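Local coordinates for protein replicative DNA helicase (Helicobacter pylori, PDB 3GXV) that probably unwinds DNA at the replication fork as a nucleotide-hydrolysing hexameric helicase, with an N-terminal domain involved in interactions with primase, at residues B[49-54]-B[68-73]; B[14-19]-B[86-91]. All blocks are in the same frame, centred on the assembly; numbering follows the deposited sequence.

Interaction 1: residues B[49-54]-B[68-73]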
ATOM      1  N   PHE B  49       4.819   9.715   8.315  1.00  8.20           N
ATOM      2  CA  PHE B  49       4.949   8.476   9.083  1.00 12.35           C
ATOM      3  C   PHE B  49       3.659   8.197   9.865  1.00 15.00           C
ATOM      4  O   PHE B  49       3.235   7.051  10.028  1.00 13.82           O
ATOM      5  CB  PHE B  49       6.129   8.576  10.061  1.00  8.95           C
ATOM      6  CG  PHE B  49       6.534   7.253  10.664  1.00  8.50           C
ATOM      7  CD1 PHE B  49       6.874   6.176   9.843  1.00  7.01           C
ATOM      8  CD2 PHE B  49       6.534   7.070  12.045  1.00  7.33           C
ATOM      9  CE1 PHE B  49       7.203   4.943  10.389  1.00  8.66           C
ATOM     10  CE2 PHE B  49       6.865   5.832  12.603  1.00  6.66           C
ATOM     11  CZ  PHE B  49       7.194   4.773  11.775  1.00  7.94           C
ATOM     12  N   GLU B  50       3.042   9.271  10.338  1.00 15.37           N
ATOM     13  CA  GLU B  50       1.823   9.210  11.125  1.00 15.64           C
ATOM     14  C   GLU B  50       0.666   8.655  10.303  1.00 16.40           C
ATOM     15  O   GLU B  50       0.002   7.700  10.711  1.00 15.61           O
ATOM     16  CB  GLU B  50       1.495  10.620  11.605  1.00 17.61           C
ATOM     17  CG  GLU B  50       0.588  10.752  12.818  1.00 19.99           C
ATOM     18  CD  GLU B  50       0.313  12.216  13.117  1.00 22.36           C
ATOM     19  OE1 GLU B  50      -0.536  12.810  12.419  1.00 24.65           O
ATOM     20  OE2 GLU B  50       0.969  12.785  14.020  1.00 23.09           O
ATOM     21  N   ILE B  51       0.424   9.260   9.142  1.00 18.17           N
ATOM     22  CA  ILE B  51      -0.658   8.816   8.273  1.00 18.18           C
ATOM     23  C   ILE B  51      -0.414   7.374   7.837  1.00 19.92           C
ATOM     24  O   ILE B  51      -1.359   6.596   7.676  1.00 22.46           O
ATOM     25  CB  ILE B  51      -0.787   9.718   7.025  1.00 14.36           C
ATOM     26  CG1 ILE B  51      -1.187  11.140   7.440  1.00 10.24           C
ATOM     27  CG2 ILE B  51      -1.830   9.144   6.081  1.00 10.57           C
ATOM     28  CD1 ILE B  51      -0.958  12.198   6.355  1.00  7.14           C
ATOM     29  N   ALA B  52       0.853   7.017   7.661  1.00 16.64           N
ATOM     30  CA  ALA B  52       1.202   5.668   7.240  1.00 19.20           C
ATOM     31  C   ALA B  52       0.864   4.684   8.350  1.00 18.43           C
ATOM     32  O   ALA B  52       0.255   3.646   8.101  1.00 17.49           O
ATOM     33  CB  ALA B  52       2.688   5.585   6.884  1.00 15.68           C
ATOM     34  N   LEU B  53       1.260   5.019   9.576  1.00 21.99           N
ATOM     35  CA  LEU B  53       0.980   4.169  10.731  1.00 22.91           C
ATOM     36  C   LEU B  53      -0.518   3.916  10.802  1.00 20.99           C
ATOM     37  O   LEU B  53      -0.951   2.797  11.061  1.00 20.71           O
ATOM     38  CB  LEU B  53       1.443   4.843  12.026  1.00 21.32           C
ATOM     39  CG  LEU B  53       2.948   5.078  12.183  1.00 22.95           C
ATOM     40  CD1 LEU B  53       3.208   5.805  13.505  1.00 18.93           C
ATOM     41  CD2 LEU B  53       3.699   3.749  12.129  1.00 20.14           C
ATOM     42  N   LYS B  54      -1.301   4.969  10.572  1.00 21.65           N
ATOM     43  CA  LYS B  54      -2.759   4.866  10.600  1.00 22.59           C
ATOM     44  C   LYS B  54      -3.287   3.984   9.460  1.00 22.13           C
ATOM     45  O   LYS B  54      -4.161   3.148   9.679  1.00 20.91           O
ATOM     46  CB  LYS B  54      -3.396   6.261  10.530  1.00 20.27           C
ATOM     47  CG  LYS B  54      -4.893   6.250  10.257  1.00 20.72           C
ATOM     48  CD  LYS B  54      -5.582   7.546  10.662  1.00 21.11           C
ATOM     49  CE  LYS B  54      -4.898   8.791  10.115  1.00 21.56           C
ATOM     50  NZ  LYS B  54      -3.597   9.071  10.789  1.00 22.55           N
ATOM     51  N   ARG B  68      -2.512  10.687   0.238  1.00 19.23           N
ATOM     52  CA  ARG B  68      -3.144  11.966  -0.031  1.00 21.71           C
ATOM     53  C   ARG B  68      -4.615  11.954   0.362  1.00 26.61           C
ATOM     54  O   ARG B  68      -5.187  12.999   0.666  1.00 25.70           O
ATOM     55  CB  ARG B  68      -3.008  12.320  -1.503  1.00 20.45           C
ATOM     56  CG  ARG B  68      -1.577  12.390  -2.000  1.00 20.67           C
ATOM     57  CD  ARG B  68      -1.485  13.389  -3.139  1.00 22.71           C
ATOM     58  NE  ARG B  68      -0.655  12.942  -4.250  1.00 23.38           N
ATOM     59  CZ  ARG B  68       0.606  12.548  -4.135  1.00 26.94           C
ATOM     60  NH1 ARG B  68       1.197  12.536  -2.948  1.00 29.18           N
ATOM     61  NH2 ARG B  68       1.287  12.183  -5.216  1.00 28.86           N
ATOM     62  N   GLN B  69      -5.232  10.778   0.340  1.00 26.65           N
ATOM     63  CA  GLN B  69      -6.629  10.669   0.726  1.00 30.10           C
ATOM     64  C   GLN B  69      -6.754  10.741   2.246  1.00 33.46           C
ATOM     65  O   GLN B  69      -7.688  11.337   2.766  1.00 34.67           O
ATOM     66  CB  GLN B  69      -7.234   9.346   0.232  1.00 28.66           C
ATOM     67  CG  GLN B  69      -7.703   9.355  -1.214  1.00 25.82           C
ATOM     68  CD  GLN B  69      -8.575   8.150  -1.547  1.00 23.60           C
ATOM     69  OE1 GLN B  69      -9.563   7.882  -0.864  1.00 25.80           O
ATOM     70  NE2 GLN B  69      -8.218   7.424  -2.601  1.00 20.10           N
ATOM     71  N   LYS B  70      -5.798  10.147   2.954  1.00 36.93           N
ATOM     72  CA  LYS B  70      -5.830  10.125   4.417  1.00 40.67           C
ATOM     73  C   LYS B  70      -5.183  11.334   5.103  1.00 41.65           C
ATOM     74  O   LYS B  70      -5.001  11.337   6.321  1.00 45.19           O
ATOM     75  CB  LYS B  70      -5.181   8.838   4.935  1.00 37.45           C
ATOM     76  CG  LYS B  70      -5.711   8.388   6.285  1.00 34.88           C
ATOM     77  CD  LYS B  70      -7.167   7.934   6.174  1.00 32.90           C
ATOM     78  CE  LYS B  70      -7.784   7.740   7.541  1.00 30.82           C
ATOM     79  NZ  LYS B  70      -7.756   9.016   8.307  1.00 31.73           N
ATOM     80  N   MET B  71      -4.836  12.358   4.328  1.00 39.34           N
ATOM     81  CA  MET B  71      -4.237  13.567   4.887  1.00 36.40           C
ATOM     82  C   MET B  71      -5.308  14.408   5.590  1.00 36.08           C
ATOM     83  O   MET B  71      -6.316  14.773   4.989  1.00 32.98           O
ATOM     84  CB  MET B  71      -3.559  14.379   3.784  1.00 35.19           C
ATOM     85  CG  MET B  71      -2.036  14.297   3.814  1.00 34.49           C
ATOM     86  SD  MET B  71      -1.269  15.432   2.641  1.00 36.92           S
ATOM     87  CE  MET B  71      -0.529  14.285   1.525  1.00 35.25           C
ATOM     88  N   PRO B  72      -5.070  14.763   6.871  1.00 38.61           N
ATOM     89  CA  PRO B  72      -5.958  15.550   7.746  1.00 40.97           C
ATOM     90  C   PRO B  72      -6.774  16.712   7.167  1.00 44.36           C
ATOM     91  O   PRO B  72      -7.749  17.156   7.773  1.00 46.07           O
ATOM     92  CB  PRO B  72      -5.025  15.997   8.879  1.00 38.28           C
ATOM     93  CG  PRO B  72      -3.685  16.009   8.244  1.00 37.08           C
ATOM     94  CD  PRO B  72      -3.702  14.754   7.424  1.00 36.36           C
ATOM     95  N   LYS B  73      -6.383  17.197   5.997  1.00 44.84           N
ATOM     96  CA  LYS B  73      -7.109  18.288   5.328  1.00 44.67           C
ATOM     97  C   LYS B  73      -7.513  19.518   6.209  1.00 48.61           C
ATOM     98  O   LYS B  73      -8.449  20.256   5.887  1.00 48.65           O
ATOM     99  CB  LYS B  73      -8.328  17.696   4.617  1.00 43.54           C
ATOM    100  CG  LYS B  73      -8.418  17.976   3.156  1.00 40.29           C
ATOM    101  CD  LYS B  73      -8.136  19.439   2.825  1.00 38.07           C
ATOM    102  CE  LYS B  73      -8.036  19.699   1.325  1.00 38.93           C
ATOM    103  NZ  LYS B  73      -9.268  19.187   0.671  1.00 39.25           N
TER

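Interaction 2: residues B[14-19]-B[86-91]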
ATOM      1  N   GLU B  14      15.591  10.448   6.024  1.00  9.81           N
ATOM      2  CA  GLU B  14      14.230  10.218   6.482  1.00  9.80           C
ATOM      3  C   GLU B  14      13.304   9.906   5.325  1.00  8.26           C
ATOM      4  O   GLU B  14      12.380   9.112   5.465  1.00  7.50           O
ATOM      5  CB  GLU B  14      13.707  11.434   7.250  1.00  6.44           C
ATOM      6  CG  GLU B  14      14.547  11.776   8.476  1.00  6.22           C
ATOM      7  CD  GLU B  14      13.944  12.854   9.355  1.00  6.44           C
ATOM      8  OE1 GLU B  14      13.227  13.758   8.847  1.00  4.93           O
ATOM      9  OE2 GLU B  14      14.215  12.806  10.569  1.00  8.34           O
ATOM     10  N   ARG B  15      13.549  10.538   4.185  1.00  8.65           N
ATOM     11  CA  ARG B  15      12.734  10.309   3.006  1.00  9.43           C
ATOM     12  C   ARG B  15      13.013   8.916   2.469  1.00 10.99           C
ATOM     13  O   ARG B  15      12.087   8.157   2.168  1.00 10.70           O
ATOM     14  CB  ARG B  15      13.055  11.330   1.908  1.00 11.26           C
ATOM     15  CG  ARG B  15      12.639  12.753   2.223  1.00 14.97           C
ATOM     16  CD  ARG B  15      12.704  13.640   0.981  1.00 16.04           C
ATOM     17  NE  ARG B  15      14.070  13.934   0.555  1.00 19.06           N
ATOM     18  CZ  ARG B  15      14.696  15.090   0.765  1.00 16.24           C
ATOM     19  NH1 ARG B  15      14.092  16.083   1.397  1.00 18.07           N
ATOM     20  NH2 ARG B  15      15.930  15.255   0.334  1.00 17.33           N
ATOM     21  N   ILE B  16      14.293   8.583   2.336  1.00 10.51           N
ATOM     22  CA  ILE B  16      14.661   7.281   1.807  1.00 11.35           C
ATOM     23  C   ILE B  16      14.029   6.170   2.641  1.00 12.95           C
ATOM     24  O   ILE B  16      13.655   5.137   2.122  1.00 13.06           O
ATOM     25  CB  ILE B  16      16.187   7.094   1.779  1.00 10.20           C
ATOM     26  CG1 ILE B  16      16.822   8.124   0.836  1.00  9.01           C
ATOM     27  CG2 ILE B  16      16.511   5.672   1.334  1.00  9.00           C
ATOM     28  CD1 ILE B  16      18.352   8.167   0.878  1.00  4.12           C
ATOM     29  N   VAL B  17      13.903   6.408   3.940  1.00 13.93           N
ATOM     30  CA  VAL B  17      13.312   5.438   4.845  1.00 11.78           C
ATOM     31  C   VAL B  17      11.816   5.325   4.601  1.00 12.75           C
ATOM     32  O   VAL B  17      11.273   4.218   4.575  1.00  8.80           O
ATOM     33  CB  VAL B  17      13.555   5.843   6.308  1.00 11.61           C
ATOM     34  CG1 VAL B  17      12.835   4.884   7.253  1.00 13.29           C
ATOM     35  CG2 VAL B  17      15.040   5.826   6.600  1.00 13.02           C
ATOM     36  N   LEU B  18      11.166   6.480   4.425  1.00 12.05           N
ATOM     37  CA  LEU B  18       9.722   6.558   4.189  1.00 12.72           C
ATOM     38  C   LEU B  18       9.409   6.023   2.792  1.00 14.54           C
ATOM     39  O   LEU B  18       8.382   5.379   2.575  1.00 12.87           O
ATOM     40  CB  LEU B  18       9.226   8.010   4.317  1.00 10.98           C
ATOM     41  CG  LEU B  18       9.204   8.714   5.689  1.00  9.53           C
ATOM     42  CD1 LEU B  18       8.714  10.150   5.515  1.00  6.92           C
ATOM     43  CD2 LEU B  18       8.291   7.979   6.649  1.00  8.17           C
ATOM     44  N   SER B  19      10.299   6.313   1.850  1.00 16.85           N
ATOM     45  CA  SER B  19      10.153   5.834   0.485  1.00 21.51           C
ATOM     46  C   SER B  19      10.289   4.319   0.509  1.00 18.25           C
ATOM     47  O   SER B  19       9.625   3.628  -0.255  1.00 20.59           O
ATOM     48  CB  SER B  19      11.235   6.422  -0.420  1.00 22.81           C
ATOM     49  OG  SER B  19      11.282   5.718  -1.647  1.00 29.31           O
ATOM     50  N   PHE B  86       8.232  10.387  -2.247  1.00 19.04           N
ATOM     51  CA  PHE B  86       7.953   9.371  -3.265  1.00 20.42           C
ATOM     52  C   PHE B  86       9.043   9.175  -4.315  1.00 22.04           C
ATOM     53  O   PHE B  86       9.190   8.082  -4.860  1.00 21.88           O
ATOM     54  CB  PHE B  86       6.619   9.673  -3.971  1.00 19.11           C
ATOM     55  CG  PHE B  86       5.407   9.488  -3.088  1.00 13.15           C
ATOM     56  CD1 PHE B  86       5.062   8.233  -2.622  1.00 11.51           C
ATOM     57  CD2 PHE B  86       4.642  10.576  -2.699  1.00 11.98           C
ATOM     58  CE1 PHE B  86       3.968   8.058  -1.778  1.00 12.18           C
ATOM     59  CE2 PHE B  86       3.544  10.420  -1.853  1.00 11.30           C
ATOM     60  CZ  PHE B  86       3.206   9.158  -1.389  1.00 11.11           C
ATOM     61  N   ALA B  87       9.814  10.224  -4.592  1.00 29.10           N
ATOM     62  CA  ALA B  87      10.869  10.138  -5.600  1.00 33.02           C
ATOM     63  C   ALA B  87      12.201   9.614  -5.065  1.00 34.10           C
ATOM     64  O   ALA B  87      13.000   9.076  -5.820  1.00 35.87           O
ATOM     65  CB  ALA B  87      11.071  11.493  -6.263  1.00 34.19           C
ATOM     66  N   ALA B  88      12.439   9.769  -3.768  1.00 38.53           N
ATOM     67  CA  ALA B  88      13.676   9.293  -3.165  1.00 40.08           C
ATOM     68  C   ALA B  88      13.817   7.800  -3.430  1.00 39.88           C
ATOM     69  O   ALA B  88      12.822   7.085  -3.510  1.00 43.06           O
ATOM     70  CB  ALA B  88      13.671   9.567  -1.672  1.00 38.66           C
ATOM     71  N   SER B  89      15.050   7.328  -3.562  1.00 35.68           N
ATOM     72  CA  SER B  89      15.312   5.923  -3.853  1.00 32.98           C
ATOM     73  C   SER B  89      15.250   4.971  -2.679  1.00 34.30           C
ATOM     74  O   SER B  89      15.967   5.118  -1.696  1.00 32.84           O
ATOM     75  CB  SER B  89      16.677   5.785  -4.522  1.00 28.72           C
ATOM     76  OG  SER B  89      16.777   6.637  -5.650  1.00 22.90           O
ATOM     77  N   PRO B  90      14.350   3.985  -2.772  1.00 37.43           N
ATOM     78  CA  PRO B  90      14.184   2.986  -1.734  1.00 38.06           C
ATOM     79  C   PRO B  90      15.578   2.340  -1.714  1.00 38.80           C
ATOM     80  O   PRO B  90      16.181   2.018  -2.751  1.00 41.42           O
ATOM     81  CB  PRO B  90      13.087   2.052  -2.292  1.00 40.59           C
ATOM     82  CG  PRO B  90      12.380   2.934  -3.390  1.00 41.99           C
ATOM     83  CD  PRO B  90      13.537   3.675  -3.950  1.00 39.42           C
ATOM     84  N   ILE B  91      16.134   2.159  -0.536  1.00 38.53           N
ATOM     85  CA  ILE B  91      17.446   1.545  -0.412  1.00 41.63           C
ATOM     86  C   ILE B  91      17.205   0.110   0.029  1.00 43.09           C
ATOM     87  O   ILE B  91      16.065  -0.305   0.222  1.00 43.65           O
ATOM     88  CB  ILE B  91      18.247   2.393   0.579  1.00 37.57           C
ATOM     89  CG1 ILE B  91      19.244   3.216  -0.237  1.00 35.90           C
ATOM     90  CG2 ILE B  91      18.875   1.568   1.672  1.00 36.65           C
ATOM     91  CD1 ILE B  91      18.630   4.120  -1.347  1.00 35.37           C
TER

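Interaction 1: residues B[49-54]-B[68-73]
Ile51 meets the five-membered ring of Pro72 at one corner, its CD1 lying 3.9 Å from Pro72 CD. Phe49, on the same helix 43-57 as Ile51, turns its ring elsewhere: Leu53 CD2 sits 3.6 Å above one face of the Phe49 ring, shifted toward the rim, and the ring of Phe40 meets it with the planes inclined by about 40°. Ile51 supplies the apolar part of the contact from this helix. Its CD1 presses against Met71 CG at 3.5 Å, tighter than an ordinary carbon contact, while its CG2 rests 3.6 Å from Lys70 CB. The first torsion divides these tasks: with chi1 at -65°, CG1 stands beside the backbone N and carries CD1 to Met71, and CG2, trans to that N, is left for Lys70. The contact illustrates how the all-helical N-terminal domain of a DnaB-type helicase joins helix 43-57 to the end of helix 64-69. Lys70 is the first residue to leave helical geometry there, and Met71 and Pro72 follow in an irregular course. Met71 also packs on Ile77 and on Leu82 of helix 79-87, and so lies between Ile51 and a third helix. No hydrogen bond spans the two segments. At the more open margin, Lys54 and Lys70 cross at about a right angle, and the ammonium of one touches the carbon chain of the other: Lys70 NZ is 3.4 Å from Lys54 CE. A bend at chi3 (50°), followed by another at chi4, turns the end of Lys54, and Lys54 NZ remains 4.8 Å from Lys70 NZ. Two like charges at that spacing would probably disfavour each other somewhat. Nearby, Gln69 NE2 is hydrogen-bonded to Gln11 OE1 of the second subunit.

Interaction 2: residues B[14-19]-B[86-91]
Ser19 and Ile16, one turn apart on helix 3-23, receive the chain as it leaves helix 79-87, an example of a helix in the all-helical DnaB N-terminal domain being lined by an extended connection. The polar part is a single hydrogen bond, from Ser19 OG to Ala88 O at 2.8 Å. The hydroxyl stands above the carbonyl plane, 46° out of it, and the angle at the oxygen is 134°. Its position follows from chi1 of 166°, which swings OG opposite the backbone N and out to the extended loop. Ala88 is the first residue past helix 79-87, so the bond engages the first carbonyl beyond the helix.

The apolar contacts flank this bond. Ala88 CB lies 4.0 Å from Arg15 CB and 4.3 Å from Ile16 CG1, so this methyl rests on the helix surface. Further along, Ile16 CG2 meets Ile91 CB at 3.8 Å, the two side chains crossing at a slant. Tyr97 of helix 95-119 touches Ile16 as well. Pro90 brings its ring up to the serine hydroxyl, with Pro90 CG 3.5 Å from Ser19 OG.

How the interactions relate
From the N terminus the chain first lays down helix 3-23, which carries residues 14-19, and, after the short helix 27-32, helix 43-57, which carries 49-54. Interaction 1 closes a short loop when 68-73 returns to helix 43-57; interaction 2 closes a much longer one at 86-91, so the first loop lies wholly within the second and the two do not cross. Their centres are about 17 Å apart, yet they touch twice. Phe49 CD1 packs on Leu18 CD2, joining helices 43-57 and 3-23, and Arg68 NH1 lies 3.3 Å from Phe86 CE2, joining the consecutive helices 64-69 and 79-87. Together they draw four helices of one domain into contact.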